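Local coordinates for TssK (Serratia sp. FS14, PDB 5Y0E), which probably serves as a baseplate component of the bacterial type VI secretion system, where TssK is thought to act as an adaptor, at residues D342-A348 with E438-S444; I385-M390 with Y405-E409; P84-I89 with L151-L155. One frame throughout, in Å; residues are numbered along the deposited sequence.

Contact 1. Residues D342-A348 with E438-S444; sequences DFGFVLA and EFWAIRS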
loop_
_atom_site.group_PDB
_atom_site.type_symbol
_atom_site.label_atom_id
_atom_site.label_comp_id
_atom_site.label_asym_id
_atom_site.label_seq_id
_atom_site.Cartn_x
_atom_site.Cartn_y
_atom_site.Cartn_z
ATOM N N ASP A 342 -9.206 32.303 16.328
ATOM C CA ASP A 342 -7.931 32.147 17.015
ATOM C C ASP A 342 -6.707 32.341 16.132
ATOM O O ASP A 342 -5.593 32.403 16.617
ATOM C CB ASP A 342 -7.842 30.754 17.608
ATOM C CG ASP A 342 -8.896 30.500 18.623
ATOM O OD1 ASP A 342 -9.499 31.478 19.069
ATOM O OD2 ASP A 342 -9.124 29.340 18.980
ATOM N N PHE A 343 -6.915 32.441 14.833
ATOM C CA PHE A 343 -5.803 32.544 13.929
ATOM C C PHE A 343 -5.776 33.745 13.035
ATOM O O PHE A 343 -6.787 34.275 12.673
ATOM C CB PHE A 343 -5.808 31.331 13.006
ATOM C CG PHE A 343 -5.425 30.060 13.673
ATOM C CD1 PHE A 343 -6.342 29.348 14.389
ATOM C CD2 PHE A 343 -4.154 29.590 13.582
ATOM C CE1 PHE A 343 -5.998 28.186 15.015
ATOM C CE2 PHE A 343 -3.798 28.435 14.199
ATOM C CZ PHE A 343 -4.724 27.726 14.918
ATOM N N GLY A 344 -4.574 34.159 12.689
ATOM C CA GLY A 344 -4.383 35.214 11.726
ATOM C C GLY A 344 -4.306 34.552 10.361
ATOM O O GLY A 344 -4.194 33.349 10.233
ATOM N N PHE A 345 -4.320 35.334 9.308
ATOM C CA PHE A 345 -4.295 34.706 8.002
ATOM C C PHE A 345 -3.430 35.514 7.052
ATOM O O PHE A 345 -3.561 36.738 6.982
ATOM C CB PHE A 345 -5.715 34.550 7.475
ATOM C CG PHE A 345 -6.518 33.559 8.249
ATOM C CD1 PHE A 345 -6.494 32.220 7.911
ATOM C CD2 PHE A 345 -7.274 33.950 9.331
ATOM C CE1 PHE A 345 -7.223 31.294 8.629
ATOM C CE2 PHE A 345 -8.002 33.025 10.052
ATOM C CZ PHE A 345 -7.976 31.696 9.703
ATOM N N VAL A 346 -2.534 34.828 6.343
ATOM C CA VAL A 346 -1.548 35.478 5.489
ATOM C C VAL A 346 -1.479 34.762 4.148
ATOM O O VAL A 346 -1.542 33.533 4.075
ATOM C CB VAL A 346 -0.145 35.508 6.131
ATOM C CG1 VAL A 346 0.789 36.296 5.280
ATOM C CG2 VAL A 346 -0.183 36.111 7.493
ATOM N N LEU A 347 -1.223 35.529 3.118
ATOM C CA LEU A 347 -1.057 35.018 1.790
ATOM C C LEU A 347 0.365 35.278 1.333
ATOM O O LEU A 347 0.760 36.391 1.240
ATOM C CB LEU A 347 -1.973 35.769 0.870
ATOM C CG LEU A 347 -3.258 35.109 0.498
ATOM C CD1 LEU A 347 -3.880 35.980 -0.544
ATOM C CD2 LEU A 347 -2.963 33.749 -0.071
ATOM N N ALA A 348 1.131 34.247 1.053
ATOM C CA ALA A 348 2.482 34.418 0.590
ATOM C C ALA A 348 2.331 34.378 -0.890
ATOM O O ALA A 348 1.846 33.428 -1.406
ATOM C CB ALA A 348 3.337 33.276 1.069
ATOM N N GLU A 438 0.835 30.744 -1.146
ATOM C CA GLU A 438 0.703 29.934 0.043
ATOM C C GLU A 438 -0.274 30.647 0.955
ATOM O O GLU A 438 -0.300 31.876 1.012
ATOM C CB GLU A 438 2.044 29.725 0.744
ATOM C CG GLU A 438 3.065 29.039 -0.104
ATOM C CD GLU A 438 4.345 28.726 0.632
ATOM O OE1 GLU A 438 4.476 29.114 1.797
ATOM O OE2 GLU A 438 5.235 28.094 0.044
ATOM N N PHE A 439 -1.094 29.873 1.642
ATOM C CA PHE A 439 -2.109 30.406 2.529
ATOM C C PHE A 439 -1.855 29.829 3.904
ATOM O O PHE A 439 -1.875 28.611 4.086
ATOM C CB PHE A 439 -3.503 30.050 2.032
ATOM C CG PHE A 439 -4.576 30.820 2.688
ATOM C CD1 PHE A 439 -4.808 32.117 2.336
ATOM C CD2 PHE A 439 -5.355 30.251 3.662
ATOM C CE1 PHE A 439 -5.796 32.836 2.940
ATOM C CE2 PHE A 439 -6.353 30.973 4.274
ATOM C CZ PHE A 439 -6.573 32.264 3.908
ATOM N N TRP A 440 -1.596 30.696 4.858
ATOM C CA TRP A 440 -1.254 30.266 6.195
ATOM C C TRP A 440 -2.204 30.855 7.220
ATOM O O TRP A 440 -2.709 31.966 7.059
ATOM C CB TRP A 440 0.161 30.678 6.540
ATOM C CG TRP A 440 1.211 29.907 5.848
ATOM C CD1 TRP A 440 1.763 30.179 4.644
ATOM C CD2 TRP A 440 1.869 28.745 6.337
ATOM N NE1 TRP A 440 2.719 29.254 4.346
ATOM C CE2 TRP A 440 2.809 28.366 5.377
ATOM C CE3 TRP A 440 1.752 27.987 7.499
ATOM C CZ2 TRP A 440 3.621 27.275 5.534
ATOM C CZ3 TRP A 440 2.562 26.902 7.655
ATOM C CH2 TRP A 440 3.482 26.552 6.678
ATOM N N ALA A 441 -2.420 30.102 8.287
ATOM C CA ALA A 441 -3.147 30.561 9.455
ATOM C C ALA A 441 -2.192 30.547 10.632
ATOM O O ALA A 441 -1.471 29.567 10.822
ATOM C CB ALA A 441 -4.353 29.676 9.728
ATOM N N ILE A 442 -2.175 31.633 11.407
ATOM C CA ILE A 442 -1.178 31.835 12.453
ATOM C C ILE A 442 -1.877 32.075 13.778
ATOM O O ILE A 442 -2.621 33.048 13.925
ATOM C CB ILE A 442 -0.244 33.002 12.127
ATOM C CG1 ILE A 442 0.351 32.797 10.743
ATOM C CG2 ILE A 442 0.851 33.088 13.143
ATOM C CD1 ILE A 442 1.428 33.766 10.382
ATOM N N ARG A 443 -1.612 31.212 14.747
ATOM C CA ARG A 443 -2.284 31.295 16.029
ATOM C C ARG A 443 -1.921 32.588 16.749
ATOM O O ARG A 443 -0.787 33.067 16.674
ATOM C CB ARG A 443 -1.907 30.089 16.877
ATOM C CG ARG A 443 -2.879 29.802 17.987
ATOM C CD ARG A 443 -2.400 28.678 18.900
ATOM N NE ARG A 443 -2.232 27.404 18.205
ATOM C CZ ARG A 443 -3.228 26.585 17.888
ATOM N NH1 ARG A 443 -4.471 26.910 18.194
ATOM N NH2 ARG A 443 -2.985 25.442 17.262
ATOM N N SER A 444 -2.890 33.153 17.460
ATOM C CA SER A 444 -2.666 34.412 18.166
ATOM C C SER A 444 -2.382 34.205 19.641
ATOM O O SER A 444 -1.853 35.093 20.301
ATOM C CB SER A 444 -3.871 35.324 18.003
ATOM O OG SER A 444 -4.384 35.233 16.690
#

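Contact 2. Residues I385-M390 with Y405-E409; sequences IGLRTM and YFELE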
loop_
_atom_site.group_PDB
_atom_site.type_symbol
_atom_site.label_atom_id
_atom_site.label_comp_id
_atom_site.label_asym_id
_atom_site.label_seq_id
_atom_site.Cartn_x
_atom_site.Cartn_y
_atom_site.Cartn_z
ATOM N N ILE A 385 -12.587 40.797 1.766
ATOM C CA ILE A 385 -11.737 41.027 2.927
ATOM C C ILE A 385 -10.455 41.723 2.483
ATOM O O ILE A 385 -9.880 41.395 1.440
ATOM C CB ILE A 385 -11.453 39.710 3.667
ATOM C CG1 ILE A 385 -12.713 39.222 4.365
ATOM C CG2 ILE A 385 -10.382 39.908 4.699
ATOM C CD1 ILE A 385 -13.373 38.092 3.678
ATOM N N GLY A 386 -10.028 42.726 3.251
ATOM C CA GLY A 386 -8.876 43.499 2.868
ATOM C C GLY A 386 -7.576 42.751 3.083
ATOM O O GLY A 386 -7.434 41.919 3.970
ATOM N N LEU A 387 -6.610 43.080 2.244
ATOM C CA LEU A 387 -5.274 42.516 2.290
ATOM C C LEU A 387 -4.291 43.631 2.598
ATOM O O LEU A 387 -4.232 44.625 1.880
ATOM C CB LEU A 387 -4.915 41.833 0.977
ATOM C CG LEU A 387 -5.943 40.762 0.636
ATOM C CD1 LEU A 387 -5.929 40.358 -0.825
ATOM C CD2 LEU A 387 -5.684 39.597 1.539
ATOM N N ARG A 388 -3.528 43.463 3.664
ATOM C CA ARG A 388 -2.558 44.448 4.106
ATOM C C ARG A 388 -1.172 43.867 3.874
ATOM O O ARG A 388 -0.882 42.754 4.317
ATOM C CB ARG A 388 -2.782 44.782 5.578
ATOM C CG ARG A 388 -1.652 45.517 6.259
ATOM C CD ARG A 388 -2.011 45.778 7.719
ATOM N NE ARG A 388 -3.372 46.297 7.854
ATOM C CZ ARG A 388 -3.690 47.583 7.745
ATOM N NH1 ARG A 388 -4.953 47.975 7.877
ATOM N NH2 ARG A 388 -2.739 48.477 7.497
ATOM N N THR A 389 -0.329 44.617 3.176
ATOM C CA THR A 389 1.058 44.218 2.991
ATOM C C THR A 389 1.768 44.135 4.333
ATOM O O THR A 389 1.570 44.969 5.211
ATOM C CB THR A 389 1.773 45.217 2.080
ATOM O OG1 THR A 389 1.256 45.099 0.756
ATOM C CG2 THR A 389 3.246 44.951 2.036
ATOM N N MET A 390 2.562 43.140 4.496
ATOM C CA MET A 390 3.302 43.060 5.732
ATOM C C MET A 390 4.745 43.449 5.486
ATOM O O MET A 390 5.386 42.912 4.580
ATOM C CB MET A 390 3.231 41.654 6.306
ATOM C CG MET A 390 1.831 41.115 6.425
ATOM S SD MET A 390 1.794 39.467 7.139
ATOM C CE MET A 390 2.235 39.770 8.826
ATOM N N TYR A 405 3.996 39.224 1.413
ATOM C CA TYR A 405 3.137 38.646 2.424
ATOM C C TYR A 405 2.042 39.639 2.731
ATOM O O TYR A 405 2.319 40.771 3.129
ATOM C CB TYR A 405 3.935 38.297 3.669
ATOM C CG TYR A 405 4.867 37.177 3.388
ATOM C CD1 TYR A 405 6.055 37.393 2.702
ATOM C CD2 TYR A 405 4.550 35.893 3.769
ATOM C CE1 TYR A 405 6.888 36.368 2.421
ATOM C CE2 TYR A 405 5.380 34.860 3.493
ATOM C CZ TYR A 405 6.542 35.093 2.817
ATOM O OH TYR A 405 7.355 34.030 2.565
ATOM N N PHE A 406 0.811 39.222 2.519
ATOM C CA PHE A 406 -0.351 40.050 2.762
ATOM C C PHE A 406 -1.106 39.466 3.934
ATOM O O PHE A 406 -1.489 38.297 3.906
ATOM C CB PHE A 406 -1.240 40.102 1.528
ATOM C CG PHE A 406 -0.569 40.683 0.344
ATOM C CD1 PHE A 406 -0.562 42.042 0.143
ATOM C CD2 PHE A 406 0.064 39.873 -0.569
ATOM C CE1 PHE A 406 0.051 42.586 -0.942
ATOM C CE2 PHE A 406 0.686 40.421 -1.668
ATOM C CZ PHE A 406 0.673 41.780 -1.853
ATOM N N GLU A 407 -1.307 40.264 4.963
ATOM C CA GLU A 407 -2.215 39.870 6.020
ATOM C C GLU A 407 -3.635 40.228 5.610
ATOM O O GLU A 407 -3.865 41.241 4.946
ATOM C CB GLU A 407 -1.836 40.556 7.327
ATOM C CG GLU A 407 -2.611 40.094 8.538
ATOM C CD GLU A 407 -1.833 40.304 9.826
ATOM O OE1 GLU A 407 -0.896 41.133 9.819
ATOM O OE2 GLU A 407 -2.151 39.635 10.831
ATOM N N LEU A 408 -4.582 39.368 5.970
ATOM C CA LEU A 408 -5.991 39.673 5.788
ATOM C C LEU A 408 -6.459 40.623 6.878
ATOM O O LEU A 408 -6.097 40.475 8.047
ATOM C CB LEU A 408 -6.826 38.402 5.819
ATOM C CG LEU A 408 -6.861 37.600 4.519
ATOM C CD1 LEU A 408 -5.539 36.937 4.237
ATOM C CD2 LEU A 408 -7.954 36.563 4.570
ATOM N N GLU A 409 -7.165 41.664 6.470
ATOM C CA GLU A 409 -7.626 42.659 7.409
ATOM C C GLU A 409 -8.827 42.129 8.096
ATOM O O GLU A 409 -9.784 41.740 7.464
ATOM C CB GLU A 409 -7.972 43.958 6.709
ATOM C CG GLU A 409 -6.868 44.496 5.824
ATOM C CD GLU A 409 -6.959 45.989 5.601
ATOM O OE1 GLU A 409 -8.067 46.492 5.363
ATOM O OE2 GLU A 409 -5.922 46.664 5.667
#

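Contact 3. Residues P84-I89 with L151-L155; sequences PAPLAI and LRLML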
loop_
_atom_site.group_PDB
_atom_site.type_symbol
_atom_site.label_atom_id
_atom_site.label_comp_id
_atom_site.label_asym_id
_atom_site.label_seq_id
_atom_site.Cartn_x
_atom_site.Cartn_y
_atom_site.Cartn_z
ATOM N N PRO A 84 -30.717 -2.018 17.793
ATOM C CA PRO A 84 -30.797 -2.504 19.153
ATOM C C PRO A 84 -31.409 -1.458 20.067
ATOM O O PRO A 84 -31.330 -0.265 19.829
ATOM C CB PRO A 84 -29.342 -2.666 19.532
ATOM C CG PRO A 84 -28.644 -2.801 18.262
ATOM C CD PRO A 84 -29.343 -1.886 17.346
ATOM N N ALA A 85 -31.988 -1.936 21.153
ATOM C CA ALA A 85 -32.583 -1.086 22.154
ATOM C C ALA A 85 -31.581 -0.082 22.616
ATOM O O ALA A 85 -30.492 -0.426 22.971
ATOM C CB ALA A 85 -33.016 -1.914 23.331
ATOM N N PRO A 86 -31.947 1.185 22.610
ATOM C CA PRO A 86 -31.021 2.208 23.050
ATOM C C PRO A 86 -30.580 2.035 24.480
ATOM O O PRO A 86 -31.280 1.547 25.340
ATOM C CB PRO A 86 -31.808 3.480 22.852
ATOM C CG PRO A 86 -32.660 3.166 21.697
ATOM C CD PRO A 86 -33.105 1.769 21.944
ATOM N N LEU A 87 -29.369 2.469 24.730
ATOM C CA LEU A 87 -28.802 2.313 26.024
ATOM C C LEU A 87 -28.798 3.570 26.822
ATOM O O LEU A 87 -28.175 4.538 26.460
ATOM C CB LEU A 87 -27.393 1.807 25.886
ATOM C CG LEU A 87 -26.618 1.567 27.147
ATOM C CD1 LEU A 87 -27.122 0.327 27.818
ATOM C CD2 LEU A 87 -25.173 1.388 26.778
ATOM N N ALA A 88 -29.541 3.547 27.909
ATOM C CA ALA A 88 -29.565 4.664 28.835
ATOM C C ALA A 88 -28.312 4.642 29.684
ATOM O O ALA A 88 -27.885 3.591 30.161
ATOM C CB ALA A 88 -30.799 4.591 29.728
ATOM N N ILE A 89 -27.715 5.803 29.810
ATOM C CA ILE A 89 -26.513 5.948 30.580
ATOM C C ILE A 89 -26.911 6.534 31.906
ATOM O O ILE A 89 -27.608 7.514 31.977
ATOM C CB ILE A 89 -25.512 6.850 29.867
ATOM C CG1 ILE A 89 -25.022 6.180 28.604
ATOM C CG2 ILE A 89 -24.311 7.081 30.737
ATOM C CD1 ILE A 89 -24.341 4.866 28.868
ATOM N N LEU A 151 -28.668 -8.182 18.854
ATOM C CA LEU A 151 -27.598 -7.272 19.067
ATOM C C LEU A 151 -27.990 -6.400 20.215
ATOM O O LEU A 151 -29.138 -6.139 20.446
ATOM C CB LEU A 151 -27.382 -6.434 17.834
ATOM C CG LEU A 151 -26.854 -7.164 16.632
ATOM C CD1 LEU A 151 -26.707 -6.186 15.506
ATOM C CD2 LEU A 151 -25.530 -7.776 16.969
ATOM N N ARG A 152 -27.012 -5.932 20.937
ATOM C CA ARG A 152 -27.312 -5.139 22.068
ATOM C C ARG A 152 -26.251 -4.135 22.433
ATOM O O ARG A 152 -25.086 -4.441 22.422
ATOM C CB ARG A 152 -27.493 -6.084 23.231
ATOM C CG ARG A 152 -27.653 -5.388 24.549
ATOM C CD ARG A 152 -27.419 -6.293 25.719
ATOM N NE ARG A 152 -28.508 -7.219 25.838
ATOM C CZ ARG A 152 -28.789 -7.864 26.947
ATOM N NH1 ARG A 152 -28.041 -7.646 28.010
ATOM N NH2 ARG A 152 -29.790 -8.721 26.989
ATOM N N LEU A 153 -26.651 -2.910 22.737
ATOM C CA LEU A 153 -25.720 -1.896 23.183
ATOM C C LEU A 153 -25.548 -2.033 24.671
ATOM O O LEU A 153 -26.517 -2.187 25.357
ATOM C CB LEU A 153 -26.260 -0.532 22.862
ATOM C CG LEU A 153 -26.366 -0.359 21.380
ATOM C CD1 LEU A 153 -27.453 0.614 21.049
ATOM C CD2 LEU A 153 -25.053 0.072 20.802
ATOM N N MET A 154 -24.323 -2.022 25.156
ATOM C CA MET A 154 -24.043 -2.161 26.568
ATOM C C MET A 154 -22.716 -1.551 27.006
ATOM O O MET A 154 -21.991 -1.031 26.206
ATOM C CB MET A 154 -24.109 -3.619 26.982
ATOM C CG MET A 154 -23.398 -4.590 26.091
ATOM S SD MET A 154 -23.150 -6.166 26.881
ATOM C CE MET A 154 -24.630 -6.956 26.377
ATOM N N LEU A 155 -22.418 -1.592 28.292
ATOM C CA LEU A 155 -21.172 -1.051 28.803
ATOM C C LEU A 155 -20.071 -2.088 28.699
ATOM O O LEU A 155 -20.305 -3.277 28.905
ATOM C CB LEU A 155 -21.324 -0.614 30.258
ATOM C CG LEU A 155 -22.465 0.343 30.577
ATOM C CD1 LEU A 155 -22.399 0.756 32.018
ATOM C CD2 LEU A 155 -22.405 1.545 29.667
HETATM O O HOH W 1 -29.637 -2.800 23.078
#

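Contact 1. Residues D342-A348 with E438-S444
Asp342 O takes two hydrogen bonds from a single residue, Ser444: the backbone N arrives at 2.9 Å, nearly along the C=O axis, while Ser444 OG, 3.1 Å from Asp342 O, sits well above the carbonyl plane. Next to this grip, Arg443 folds back on Phe343. Its CG, anti to the backbone N (chi1 -159°), lies over one face of the ring, and a bend at chi3 swings the guanidinium round until Phe343 CZ lies above one of its faces, 3.4 Å from Arg443 NH1. The two planes are steeply inclined, and Arg443 NE is held separately by Asp315 O. From here the strands run antiparallel as neighbouring inner strands of an eight-stranded antiparallel sheet, flanked by strands 317-324 and 404-408. On the face carrying Phe343, Ala441 CB fits against Phe345 CE1 at 3.5 Å. Leu347 CD2 approaches the edge of the Phe439 ring, near its plane, and Phe424 meets both Phe345 and Phe439. On the reverse face, where Val346 CG2 meets Ile442 CD1, Trp440 NE1 donates an almost straight bond (177°) in the indole plane to Glu438 OE1 at 3.1 Å, while Glu438 OE2 is hydrogen-bonded to His400 NE2.

Contact 2. Residues I385-M390 with Y405-E409
Arg388 and Glu409 form a salt bridge, Arg388 NH1 to Glu409 OE2 at 2.7 Å, in which the carboxylate oxygen lies over one face of the guanidinium. The two planes are only 17° apart, so the charges are layered instead of meeting end-on through N-H bonds. Arg388 gets there with CG anti to its own N and a turn at chi3 (-46°) that brings the head back across the Glu409 side chain. Met390, bent at chi3 (71°), crosses at a slant over Glu407, whose side chain is on the Arg388 face: SD packs on Glu407 CB at 3.8 Å and CE reaches within 3.6 Å of Glu407 OE1. The reverse face is mostly apolar. Leu387 and Leu408 run side by side, with Leu387 CD2 against Leu408 CG at 3.8 Å, and Thr389 lies alongside Phe406, its OG1 3.3 Å from Phe406 CE1. At the start of the segment, Ile385 CG2 touches Leu408 CB at 4.0 Å. Strand 387-389 is the outermost on this side of the sheet within the chain. Strand 343-350 borders 404-408 on its other side, helix 355-365 packs on Thr389 and Phe406, and Ile385 rests on helix 414-419 and on Ile368 of strand 366-370.

Contact 3. Residues P84-I89 with L151-L155
Pro84 and Leu151 lie side by side, the puckered proline ring bringing its CG to 3.9 Å from Leu151 CB; no aromatic ring of either segment takes part. Pro84 CB also comes to 3.6 Å from Leu151 O, and Phe77 of strand 74-78 touches both residues. Leu153 CD1 packs against the 84-86 loop, 4.1 Å from Pro84 CB. Further along, Leu87 holds CG anti to its backbone N (chi1 -180°), which carries the two methyls onto the 151-155 backbone: CD1 is 3.6 Å from Leu153 O and CD2 3.7 Å from Met154 CA. Leu155 CD2 meets both Leu87 CD2 and Ile89 CD1, 3.9 Å from the latter, the three methyls clustering together. The two segments point almost the same way, 13° apart, yet they pair with different neighbours: Leu87 bonds to Ile60 in a small two-stranded sheet, Arg152 and Met154 to strand 96-103 of the larger mixed sheet. Water 1 bridges the two segments, donating to Ala85 O and accepting from Leu153 N at 3.0 Å. With no direct hydrogen bond across, apolar side-chain contact joins the small sheet to the large one here, and the water supplies a polar tie.

In the fold
Along the chain contact 3 closes first, well before the other two begin; the four long helices between residues 197 and 309 follow it. Contact 2 then forms entirely within the span separating the two halves of contact 1. Those two contacts belong to one antiparallel sheet, in the order 436-443, 343-350, 404-408, 387-389, with centres about 10 Å apart, and probable hydrogen bonds such as Leu347 N to Phe406 O join them. Contact 3 lies on the opposite side of the chain's centre, its centre about 45 Å from that of contact 1 and 53 Å from that of contact 2. The protein thus carries separate beta regions on opposite sides of the chain's centre.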